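Local coordinates for NO-binding heme-dependent sensor protein (Shewanella oneidensis, PDB 4U9B) that binds heme through an H-NOX domain and is thought to serve as a nitric oxide sensor, and also carries a zinc site, at residues A[137-142]-A[170-175]; A[49-54]-A[60-65]; A[89-94]-A[155-160]. All coordinates share one frame; numbering follows the deposited sequence.

Contact 1: residues A[137-142]-A[170-175]; sequences RLCFCA and DHCMLI. With ZN (zinc ion), chain D; HEM (protoporphyrin IX containing Fe), chain B.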
loop_
_atom_site.group_PDB
_atom_site.type_symbol
_atom_site.label_atom_id
_atom_site.label_comp_id
_atom_site.label_asym_id
_atom_site.label_seq_id
_atom_site.Cartn_x
_atom_site.Cartn_y
_atom_site.Cartn_z
ATOM N N ARG A 137 10.691 1.856 0.773
ATOM C CA ARG A 137 10.856 1.274 -0.558
ATOM C C ARG A 137 9.698 0.338 -0.900
ATOM O O ARG A 137 9.890 -0.798 -1.340
ATOM C CB ARG A 137 12.197 0.546 -0.659
ATOM C CG ARG A 137 13.381 1.427 -0.280
ATOM C CD ARG A 137 14.660 1.023 -0.995
ATOM N NE ARG A 137 14.831 -0.424 -1.057
ATOM C CZ ARG A 137 15.662 -1.045 -1.889
ATOM N NH1 ARG A 137 16.401 -0.349 -2.745
ATOM N NH2 ARG A 137 15.748 -2.368 -1.871
ATOM N N LEU A 138 8.483 0.848 -0.720
ATOM C CA LEU A 138 7.265 0.070 -0.954
ATOM C C LEU A 138 6.536 0.499 -2.226
ATOM O O LEU A 138 5.307 0.563 -2.262
ATOM C CB LEU A 138 6.330 0.197 0.253
ATOM C CG LEU A 138 6.713 -0.638 1.475
ATOM C CD1 LEU A 138 5.957 -0.156 2.704
ATOM C CD2 LEU A 138 6.423 -2.108 1.221
ATOM N N CYS A 139 7.294 0.774 -3.277
ATOM C CA CYS A 139 6.703 1.221 -4.535
ATOM C C CYS A 139 5.773 0.165 -5.129
ATOM O O CYS A 139 4.813 0.499 -5.822
ATOM C CB CYS A 139 7.794 1.579 -5.542
ATOM S SG CYS A 139 8.922 0.225 -5.915
ATOM N N PHE A 140 6.046 -1.107 -4.855
ATOM C CA PHE A 140 5.199 -2.169 -5.387
ATOM C C PHE A 140 3.880 -2.218 -4.626
ATOM O O PHE A 140 2.854 -2.625 -5.174
ATOM C CB PHE A 140 5.913 -3.523 -5.333
ATOM C CG PHE A 140 6.745 -3.811 -6.552
ATOM C CD1 PHE A 140 7.972 -3.200 -6.731
ATOM C CD2 PHE A 140 6.293 -4.692 -7.521
ATOM C CE1 PHE A 140 8.737 -3.462 -7.851
ATOM C CE2 PHE A 140 7.055 -4.958 -8.645
ATOM C CZ PHE A 140 8.277 -4.339 -8.810
ATOM N N CYS A 141 3.903 -1.787 -3.369
ATOM C CA CYS A 141 2.673 -1.653 -2.600
ATOM C C CYS A 141 1.864 -0.485 -3.163
ATOM O O CYS A 141 0.637 -0.552 -3.254
ATOM C CB CYS A 141 2.980 -1.446 -1.112
ATOM S SG CYS A 141 1.526 -1.411 -0.028
ATOM N N ALA A 142 2.562 0.577 -3.554
ATOM C CA ALA A 142 1.920 1.728 -4.185
ATOM C C ALA A 142 1.260 1.313 -5.493
ATOM O O ALA A 142 0.130 1.712 -5.789
ATOM C CB ALA A 142 2.933 2.841 -4.436
ATOM N N ASP A 170 16.750 7.269 -6.831
ATOM C CA ASP A 170 16.337 7.855 -5.554
ATOM C C ASP A 170 14.823 8.047 -5.497
ATOM O O ASP A 170 14.294 8.641 -4.557
ATOM C CB ASP A 170 17.058 9.186 -5.301
ATOM C CG ASP A 170 16.734 10.254 -6.336
ATOM O OD1 ASP A 170 15.804 10.070 -7.149
ATOM O OD2 ASP A 170 17.416 11.301 -6.323
ATOM N N HIS A 171 14.132 7.534 -6.509
ATOM C CA HIS A 171 12.681 7.633 -6.588
ATOM C C HIS A 171 12.158 6.644 -7.615
ATOM O O HIS A 171 12.926 6.108 -8.419
ATOM C CB HIS A 171 12.248 9.051 -6.973
ATOM C CG HIS A 171 12.565 9.409 -8.392
ATOM N ND1 HIS A 171 13.807 9.856 -8.786
ATOM C CD2 HIS A 171 11.805 9.374 -9.512
ATOM C CE1 HIS A 171 13.797 10.086 -10.087
ATOM N NE2 HIS A 171 12.595 9.799 -10.552
ATOM N N CYS A 172 10.851 6.407 -7.580
ATOM C CA CYS A 172 10.172 5.646 -8.620
ATOM C C CYS A 172 9.264 6.572 -9.406
ATOM O O CYS A 172 8.760 7.561 -8.874
ATOM C CB CYS A 172 9.347 4.504 -8.032
ATOM S SG CYS A 172 10.258 3.398 -6.954
ATOM N N MET A 173 9.061 6.232 -10.671
ATOM C CA MET A 173 8.133 6.944 -11.534
ATOM C C MET A 173 7.122 5.955 -12.088
ATOM O O MET A 173 7.470 5.062 -12.862
ATOM C CB MET A 173 8.875 7.646 -12.671
ATOM C CG MET A 173 7.994 8.543 -13.524
ATOM S SD MET A 173 7.110 9.796 -12.563
ATOM C CE MET A 173 8.474 10.604 -11.734
ATOM N N LEU A 174 5.876 6.103 -11.653
ATOM C CA LEU A 174 4.787 5.253 -12.106
ATOM C C LEU A 174 3.895 6.035 -13.057
ATOM O O LEU A 174 3.202 6.966 -12.646
ATOM C CB LEU A 174 3.973 4.727 -10.921
ATOM C CG LEU A 174 4.610 3.595 -10.105
ATOM C CD1 LEU A 174 5.860 4.061 -9.380
ATOM C CD2 LEU A 174 3.610 3.021 -9.114
ATOM N N ILE A 175 3.932 5.664 -14.331
ATOM C CA ILE A 175 3.080 6.286 -15.334
ATOM C C ILE A 175 1.802 5.476 -15.455
ATOM O O ILE A 175 1.832 4.300 -15.819
ATOM C CB ILE A 175 3.774 6.379 -16.707
ATOM C CG1 ILE A 175 5.126 7.085 -16.580
ATOM C CG2 ILE A 175 2.876 7.094 -17.716
ATOM C CD1 ILE A 175 5.062 8.466 -15.948
HETATM ZN ZN ZN D . 9.914 1.256 -7.747
HETATM C CHA HEM B . 0.836 3.997 3.790
HETATM C CHB HEM B . 0.433 4.747 -0.975
HETATM C CHC HEM B . -4.324 5.417 -0.513
HETATM C CHD HEM B . -3.684 5.850 4.274
HETATM C C1A HEM B . 1.085 3.962 2.440
HETATM C C2A HEM B . 2.173 3.264 1.785
HETATM C C3A HEM B . 2.051 3.474 0.470
HETATM C C4A HEM B . 0.892 4.307 0.246
HETATM C CMA HEM B . 2.968 2.935 -0.642
HETATM C CAA HEM B . 3.274 2.428 2.478
HETATM C CBA HEM B . 4.231 3.327 3.267
HETATM C CGA HEM B . 5.373 3.860 2.430
HETATM O O1A HEM B . 6.233 4.589 2.998
HETATM O O2A HEM B . 5.448 3.572 1.207
HETATM C C1B HEM B . -0.891 4.937 -1.285
HETATM C C2B HEM B . -1.450 4.999 -2.617
HETATM C C3B HEM B . -2.776 5.199 -2.494
HETATM C C4B HEM B . -3.080 5.242 -1.075
HETATM C CMB HEM B . -0.576 4.878 -3.886
HETATM C CAB HEM B . -3.874 5.330 -3.577
HETATM C CBB HEM B . -3.733 4.896 -4.833
HETATM C C1C HEM B . -4.574 5.600 0.832
HETATM C C2C HEM B . -5.869 5.852 1.421
HETATM C C3C HEM B . -5.721 5.988 2.744
HETATM C C4C HEM B . -4.305 5.812 3.044
HETATM C CMC HEM B . -7.187 5.953 0.625
HETATM C CAC HEM B . -6.902 6.260 3.712
HETATM C CBC HEM B . -6.738 6.643 4.983
HETATM C C1D HEM B . -2.460 5.300 4.585
HETATM C C2D HEM B . -2.030 4.983 5.927
HETATM C C3D HEM B . -0.624 4.407 5.776
HETATM C C4D HEM B . -0.337 4.434 4.362
HETATM C CMD HEM B . -2.822 5.171 7.234
HETATM C CAD HEM B . 0.301 3.896 6.893
HETATM C CBD HEM B . 1.174 5.033 7.417
HETATM C CGD HEM B . 2.070 4.494 8.500
HETATM O O1D HEM B . 2.271 3.255 8.530
HETATM O O2D HEM B . 2.585 5.293 9.330
HETATM N NA HEM B . 0.317 4.583 1.469
HETATM N NB HEM B . -1.908 5.085 -0.370
HETATM N NC HEM B . -3.642 5.583 1.853
HETATM N ND HEM B . -1.440 4.965 3.694
HETATM FE FE HEM B . -1.608 5.251 1.669
#
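Cys-139 and Cys-172 meet through a zinc ion, as two of the four ligands of a site made by three cysteines and one histidine in the H-NOX fold. Cys-139 lies in the first turn of helix 139-152. Cys-172 opens strand 172-179 of the antiparallel sheet. His-161 and Cys-164 complete the metal site.

Metal bonds carry the contact. Cys-139 SG and Cys-172 SG each lie 2.3 Å from the zinc. The two sulfurs are 3.6 Å apart, Cys-139 SG to Cys-172 SG, and the metal bridges them. Cys-139 CB comes within 3.4 Å of Cys-172 SG as part of the same geometry. The SG of Cys-139 sits between its backbone N and carbonyl carbon (chi1 58°). The SG of Cys-172 instead points anti to its own carbonyl carbon (chi1 -54°). These two torsions aim both sulfurs at one metal. No hydrogen bond joins the segments.

Apolar packing is modest. Cys-139 CB lies 4.1 Å from Cys-172 CB. Further along the strand, Leu-174 sends its CB toward the helix, and Leu-174 CD2 comes within 4.3 Å of Cys-139 O.

The other side of the helix start belongs to the heme. Leu-138, the N-cap residue, sets CD1 against HEM CAA at 3.7 Å, at the root of a propionate. Its backbone N bonds to Tyr-132 OH, which also holds the heme. The first helical turn thus has zinc on one flank and porphyrin on another. One turn on from Leu-138, the methyl of Ala-142 meets the porphyrin rim, with Ala-142 CB 3.8 Å from HEM CMA.

Contact 2: residues A[49-54]-A[60-65]; sequences SIVQDV and MPIQDV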
loop_
_atom_site.group_PDB
_atom_site.type_symbol
_atom_site.label_atom_id
_atom_site.label_comp_id
_atom_site.label_asym_id
_atom_site.label_seq_id
_atom_site.Cartn_x
_atom_site.Cartn_y
_atom_site.Cartn_z
ATOM N N SER A 49 9.357 -8.622 7.635
ATOM C CA SER A 49 9.746 -9.974 8.023
ATOM C C SER A 49 8.611 -10.953 7.767
ATOM O O SER A 49 8.830 -12.051 7.257
ATOM C CB SER A 49 10.156 -10.023 9.495
ATOM O OG SER A 49 11.419 -9.419 9.682
ATOM N N ILE A 50 7.397 -10.550 8.123
ATOM C CA ILE A 50 6.227 -11.384 7.896
ATOM C C ILE A 50 6.035 -11.638 6.406
ATOM O O ILE A 50 5.870 -12.783 5.984
ATOM C CB ILE A 50 4.953 -10.746 8.482
ATOM C CG1 ILE A 50 5.019 -10.761 10.013
ATOM C CG2 ILE A 50 3.702 -11.496 8.017
ATOM C CD1 ILE A 50 3.997 -9.870 10.679
ATOM N N VAL A 51 6.054 -10.571 5.611
ATOM C CA VAL A 51 5.815 -10.698 4.179
ATOM C C VAL A 51 6.965 -11.448 3.500
ATOM O O VAL A 51 6.739 -12.180 2.540
ATOM C CB VAL A 51 5.609 -9.316 3.517
ATOM C CG1 VAL A 51 5.326 -9.458 2.033
ATOM C CG2 VAL A 51 4.438 -8.595 4.165
ATOM N N GLN A 52 8.185 -11.277 4.005
ATOM C CA GLN A 52 9.342 -12.012 3.487
ATOM C C GLN A 52 9.167 -13.510 3.685
ATOM O O GLN A 52 9.501 -14.307 2.802
ATOM C CB GLN A 52 10.636 -11.547 4.159
ATOM C CG GLN A 52 11.907 -12.153 3.542
ATOM C CD GLN A 52 12.712 -11.170 2.703
ATOM O OE1 GLN A 52 12.293 -10.037 2.462
ATOM N NE2 GLN A 52 13.884 -11.609 2.253
ATOM N N ASP A 53 8.648 -13.882 4.849
ATOM C CA ASP A 53 8.401 -15.279 5.183
ATOM C C ASP A 53 7.367 -15.876 4.230
ATOM O O ASP A 53 7.584 -16.938 3.650
ATOM C CB ASP A 53 7.927 -15.390 6.633
ATOM C CG ASP A 53 8.028 -16.795 7.180
ATOM O OD1 ASP A 53 7.968 -17.760 6.391
ATOM O OD2 ASP A 53 8.170 -16.926 8.411
ATOM N N VAL A 54 6.251 -15.172 4.064
ATOM C CA VAL A 54 5.195 -15.602 3.155
ATOM C C VAL A 54 5.744 -15.800 1.746
ATOM O O VAL A 54 5.485 -16.821 1.109
ATOM C CB VAL A 54 4.034 -14.580 3.115
ATOM C CG1 VAL A 54 3.017 -14.940 2.035
ATOM C CG2 VAL A 54 3.353 -14.493 4.473
ATOM N N MET A 60 8.084 -17.062 -4.172
ATOM C CA MET A 60 7.826 -15.924 -5.052
ATOM C C MET A 60 8.751 -14.755 -4.755
ATOM O O MET A 60 9.294 -14.655 -3.652
ATOM C CB MET A 60 6.393 -15.427 -4.898
ATOM C CG MET A 60 5.313 -16.383 -5.326
ATOM S SD MET A 60 3.705 -15.758 -4.808
ATOM C CE MET A 60 3.702 -14.111 -5.526
ATOM N N PRO A 61 8.907 -13.843 -5.730
ATOM C CA PRO A 61 9.580 -12.584 -5.410
ATOM C C PRO A 61 8.806 -11.870 -4.320
ATOM O O PRO A 61 7.575 -11.924 -4.335
ATOM C CB PRO A 61 9.538 -11.802 -6.729
ATOM C CG PRO A 61 9.258 -12.820 -7.783
ATOM C CD PRO A 61 8.435 -13.877 -7.124
ATOM N N ILE A 62 9.505 -11.240 -3.386
ATOM C CA ILE A 62 8.843 -10.534 -2.303
ATOM C C ILE A 62 7.979 -9.403 -2.858
ATOM O O ILE A 62 6.897 -9.121 -2.339
ATOM C CB ILE A 62 9.869 -9.965 -1.282
ATOM C CG1 ILE A 62 9.154 -9.341 -0.088
ATOM C CG2 ILE A 62 10.793 -8.947 -1.920
ATOM C CD1 ILE A 62 8.423 -10.332 0.692
ATOM N N GLN A 63 8.451 -8.773 -3.926
ATOM C CA GLN A 63 7.777 -7.601 -4.471
ATOM C C GLN A 63 6.417 -7.941 -5.082
ATOM O O GLN A 63 5.519 -7.096 -5.115
ATOM C CB GLN A 63 8.669 -6.916 -5.513
ATOM C CG GLN A 63 9.968 -6.359 -4.939
ATOM C CD GLN A 63 9.738 -5.383 -3.795
ATOM O OE1 GLN A 63 8.689 -4.749 -3.707
ATOM N NE2 GLN A 63 10.715 -5.273 -2.902
ATOM N N ASP A 64 6.263 -9.170 -5.563
ATOM C CA ASP A 64 4.983 -9.612 -6.108
ATOM C C ASP A 64 3.967 -9.822 -4.986
ATOM O O ASP A 64 2.779 -9.542 -5.150
ATOM C CB ASP A 64 5.151 -10.899 -6.917
ATOM C CG ASP A 64 5.735 -10.654 -8.303
ATOM O OD1 ASP A 64 5.579 -9.539 -8.845
ATOM O OD2 ASP A 64 6.348 -11.589 -8.858
ATOM N N VAL A 65 4.437 -10.316 -3.846
ATOM C CA VAL A 65 3.581 -10.462 -2.675
ATOM C C VAL A 65 3.171 -9.082 -2.167
ATOM O O VAL A 65 2.016 -8.860 -1.802
ATOM C CB VAL A 65 4.288 -11.251 -1.555
ATOM C CG1 VAL A 65 3.449 -11.261 -0.274
ATOM C CG2 VAL A 65 4.571 -12.672 -2.016
#
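Gln-52 and Ile-62 bring the two backbones closest, their CA atoms 6.0 Å apart, where helix 44-58 faces the first turn of helix 62-80. Pro-61 is the N-cap of the second helix. No hydrogen bond crosses between the segments, and the contact is packing.

Ile-62 reaches across to the first helix. Its CG1 lies anti to the backbone N (chi1 -175°), which carries CD1 onto the main chain of that helix. Ile-62 CD1 sits 3.1 Å from Val-51 O and 3.4 Å from Gln-52 CA. Ile-62 CD1 also meets Val-51 CG1 at 3.5 Å, the two side chains crossing at about a right angle. The fit is tight for carbon atoms.

Val-51 CG1 also meets Val-65 CG1, again at 3.5 Å. These two valines slide past each other in opposite directions. The one CG1 methyl of Val-51 therefore touches both Ile-62 and Val-65. Val-54 CG1 adds a looser touch on Val-65 CG1 at 4.4 Å. At the outer margin, Gln-52 is bent at chi2, and its OE1 lies 4.1 Å from Ile-62 CG1.

Ala-55 extends the apolar strip, touching both Ile-62 and Val-65. On another face of the first helix, Asp-53 forms salt bridges with Arg-57 and Lys-28. Consecutive helices joined by a short connection and packed through aliphatic side chains form this corner of the helical part of the H-NOX fold.

Contact 3: residues A[89-94]-A[155-160]; sequences DDFTSL and QKIQIS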
loop_
_atom_site.group_PDB
_atom_site.type_symbol
_atom_site.label_atom_id
_atom_site.label_comp_id
_atom_site.label_asym_id
_atom_site.label_seq_id
_atom_site.Cartn_x
_atom_site.Cartn_y
_atom_site.Cartn_z
ATOM N N ASP A 89 -14.624 11.513 -6.717
ATOM C CA ASP A 89 -15.654 11.079 -7.656
ATOM C C ASP A 89 -15.135 10.076 -8.682
ATOM O O ASP A 89 -15.919 9.351 -9.296
ATOM C CB ASP A 89 -16.240 12.290 -8.387
ATOM C CG ASP A 89 -17.151 13.122 -7.504
ATOM O OD1 ASP A 89 -17.996 12.534 -6.795
ATOM O OD2 ASP A 89 -17.022 14.365 -7.520
ATOM N N ASP A 90 -13.820 10.042 -8.876
ATOM C CA ASP A 90 -13.227 9.166 -9.880
ATOM C C ASP A 90 -11.773 8.832 -9.565
ATOM O O ASP A 90 -11.172 9.403 -8.654
ATOM C CB ASP A 90 -13.326 9.813 -11.265
ATOM C CG ASP A 90 -12.793 11.233 -11.289
ATOM O OD1 ASP A 90 -11.635 11.449 -10.881
ATOM O OD2 ASP A 90 -13.540 12.139 -11.715
ATOM N N PHE A 91 -11.221 7.903 -10.339
ATOM C CA PHE A 91 -9.865 7.407 -10.126
ATOM C C PHE A 91 -8.817 8.516 -10.199
ATOM O O PHE A 91 -7.957 8.618 -9.325
ATOM C CB PHE A 91 -9.549 6.319 -11.154
ATOM C CG PHE A 91 -8.136 5.811 -11.095
ATOM C CD1 PHE A 91 -7.751 4.901 -10.125
ATOM C CD2 PHE A 91 -7.198 6.230 -12.023
ATOM C CE1 PHE A 91 -6.453 4.429 -10.073
ATOM C CE2 PHE A 91 -5.898 5.758 -11.979
ATOM C CZ PHE A 91 -5.524 4.857 -11.002
ATOM N N THR A 92 -8.894 9.349 -11.233
ATOM C CA THR A 92 -7.905 10.407 -11.430
ATOM C C THR A 92 -7.891 11.382 -10.257
ATOM O O THR A 92 -6.825 11.817 -9.816
ATOM C CB THR A 92 -8.166 11.188 -12.732
ATOM O OG1 THR A 92 -8.079 10.300 -13.852
ATOM C CG2 THR A 92 -7.148 12.312 -12.912
ATOM N N SER A 93 -9.076 11.723 -9.758
ATOM C CA SER A 93 -9.201 12.645 -8.634
ATOM C C SER A 93 -8.513 12.088 -7.391
ATOM O O SER A 93 -7.824 12.816 -6.676
ATOM C CB SER A 93 -10.675 12.929 -8.328
ATOM O OG SER A 93 -11.380 13.303 -9.498
ATOM N N LEU A 94 -8.700 10.795 -7.144
ATOM C CA LEU A 94 -8.098 10.141 -5.984
ATOM C C LEU A 94 -6.578 10.190 -6.063
ATOM O O LEU A 94 -5.916 10.622 -5.120
ATOM C CB LEU A 94 -8.572 8.688 -5.875
ATOM C CG LEU A 94 -8.196 7.934 -4.590
ATOM C CD1 LEU A 94 -9.216 6.844 -4.302
ATOM C CD2 LEU A 94 -6.795 7.323 -4.665
ATOM N N GLN A 155 -12.397 1.362 -13.069
ATOM C CA GLN A 155 -11.538 1.943 -14.091
ATOM C C GLN A 155 -10.412 0.979 -14.445
ATOM O O GLN A 155 -9.721 0.486 -13.560
ATOM C CB GLN A 155 -10.965 3.276 -13.597
ATOM C CG GLN A 155 -10.025 3.967 -14.574
ATOM C CD GLN A 155 -10.722 4.375 -15.855
ATOM O OE1 GLN A 155 -11.471 5.352 -15.884
ATOM N NE2 GLN A 155 -10.487 3.621 -16.921
ATOM N N LYS A 156 -10.232 0.701 -15.731
ATOM C CA LYS A 156 -9.108 -0.121 -16.168
ATOM C C LYS A 156 -7.872 0.756 -16.341
ATOM O O LYS A 156 -7.961 1.850 -16.893
ATOM C CB LYS A 156 -9.429 -0.846 -17.476
ATOM C CG LYS A 156 -8.329 -1.794 -17.920
ATOM C CD LYS A 156 -8.639 -2.443 -19.256
ATOM C CE LYS A 156 -7.554 -3.437 -19.653
ATOM N NZ LYS A 156 -6.185 -2.848 -19.587
ATOM N N ILE A 157 -6.727 0.279 -15.860
ATOM C CA ILE A 157 -5.481 1.030 -15.976
ATOM C C ILE A 157 -4.303 0.147 -16.374
ATOM O O ILE A 157 -4.355 -1.079 -16.263
ATOM C CB ILE A 157 -5.124 1.757 -14.654
ATOM C CG1 ILE A 157 -4.860 0.757 -13.519
ATOM C CG2 ILE A 157 -6.239 2.715 -14.263
ATOM C CD1 ILE A 157 -4.166 1.371 -12.316
ATOM N N GLN A 158 -3.248 0.801 -16.847
ATOM C CA GLN A 158 -1.962 0.168 -17.095
ATOM C C GLN A 158 -0.913 1.030 -16.399
ATOM O O GLN A 158 -1.050 2.254 -16.370
ATOM C CB GLN A 158 -1.682 0.055 -18.597
ATOM C CG GLN A 158 -1.143 -1.289 -19.041
ATOM C CD GLN A 158 -1.071 -1.410 -20.554
ATOM O OE1 GLN A 158 -1.041 -0.406 -21.269
ATOM N NE2 GLN A 158 -1.056 -2.642 -21.050
ATOM N N ILE A 159 0.109 0.402 -15.823
ATOM C CA ILE A 159 1.158 1.140 -15.127
ATOM C C ILE A 159 2.536 0.803 -15.678
ATOM O O ILE A 159 2.919 -0.366 -15.765
ATOM C CB ILE A 159 1.138 0.863 -13.604
ATOM C CG1 ILE A 159 -0.210 1.297 -13.019
ATOM C CG2 ILE A 159 2.295 1.600 -12.901
ATOM C CD1 ILE A 159 -0.341 1.120 -11.517
ATOM N N SER A 160 3.268 1.848 -16.054
ATOM C CA SER A 160 4.675 1.735 -16.409
ATOM C C SER A 160 5.503 2.231 -15.235
ATOM O O SER A 160 5.277 3.320 -14.718
ATOM C CB SER A 160 4.996 2.533 -17.672
ATOM O OG SER A 160 4.264 2.039 -18.782
#
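Phe-91 holds CG anti to its backbone N (chi1 175°), and this swings the ring off the first turn of helix 91-96 onto Ile-157. Ile-157 takes the less usual turn, with CG1 between the backbone N and the carbonyl carbon (chi1 64°). Its CG2 is then anti to the carbonyl carbon and meets the ring.

That methyl lies over one face of the ring. Ile-157 CG2 is 4.2 Å from the Phe-91 ring centroid and 26° off the ring normal, a CH-pi contact. The nearest ring atom is Phe-91 CE2, at 3.8 Å from Ile-157 CG2. Ile-157 CD1, on the other branch, touches Phe-91 CZ at 4.0 Å. The two side chains cross at about a right angle.

The pairing joins helix 91-96 to the edge strand 156-163 of the H-NOX antiparallel sheet. Ala-150 of helix 139-152 touches both Phe-91 and Ile-157, so the ring and the strand residue both pack on that helix. Phe-153 and Ile-176 also lie against the phenyl ring.

Gln-155 covers the root of the phenylalanine, with its CB 4.2 Å from Phe-91 CB. Beyond a bend at chi2 its amide folds back, and Gln-155 NE2 donates to Lys-156 O at 3.1 Å. A glycine here lacks these atoms and is likely to leave a gap beside Phe-91 CB and the Lys-156 carbonyl without this amide donor.

The helix start is capped from its own side. Asp-90 is the N-cap, and its OD1 accepts from Ser-93 N at 2.8 Å.

Overall arrangement
Contacts 1 and 3 share the antiparallel sheet, where strands 156-163 and 172-179 are neighbours. Their centres are about 16 Å apart, and a probable hydrogen bond of 2.7 Å from Ile-175 N to Ser-160 O joins them. Helix 139-152 leads from contact 1 into the strand of contact 3. Contact 2 lies in the helical region. Its centre is about 17 Å from that of contact 1, which it touches where Gln-63 OE1 packs 3.4 Å from Phe-140 CB. Contacts 2 and 3 do not touch. Contacts 1 and 3 both border the heme, through Leu-138 and Ala-142 and through Leu-94; the Val-51 side chain of contact 2 stays about 11 Å from it.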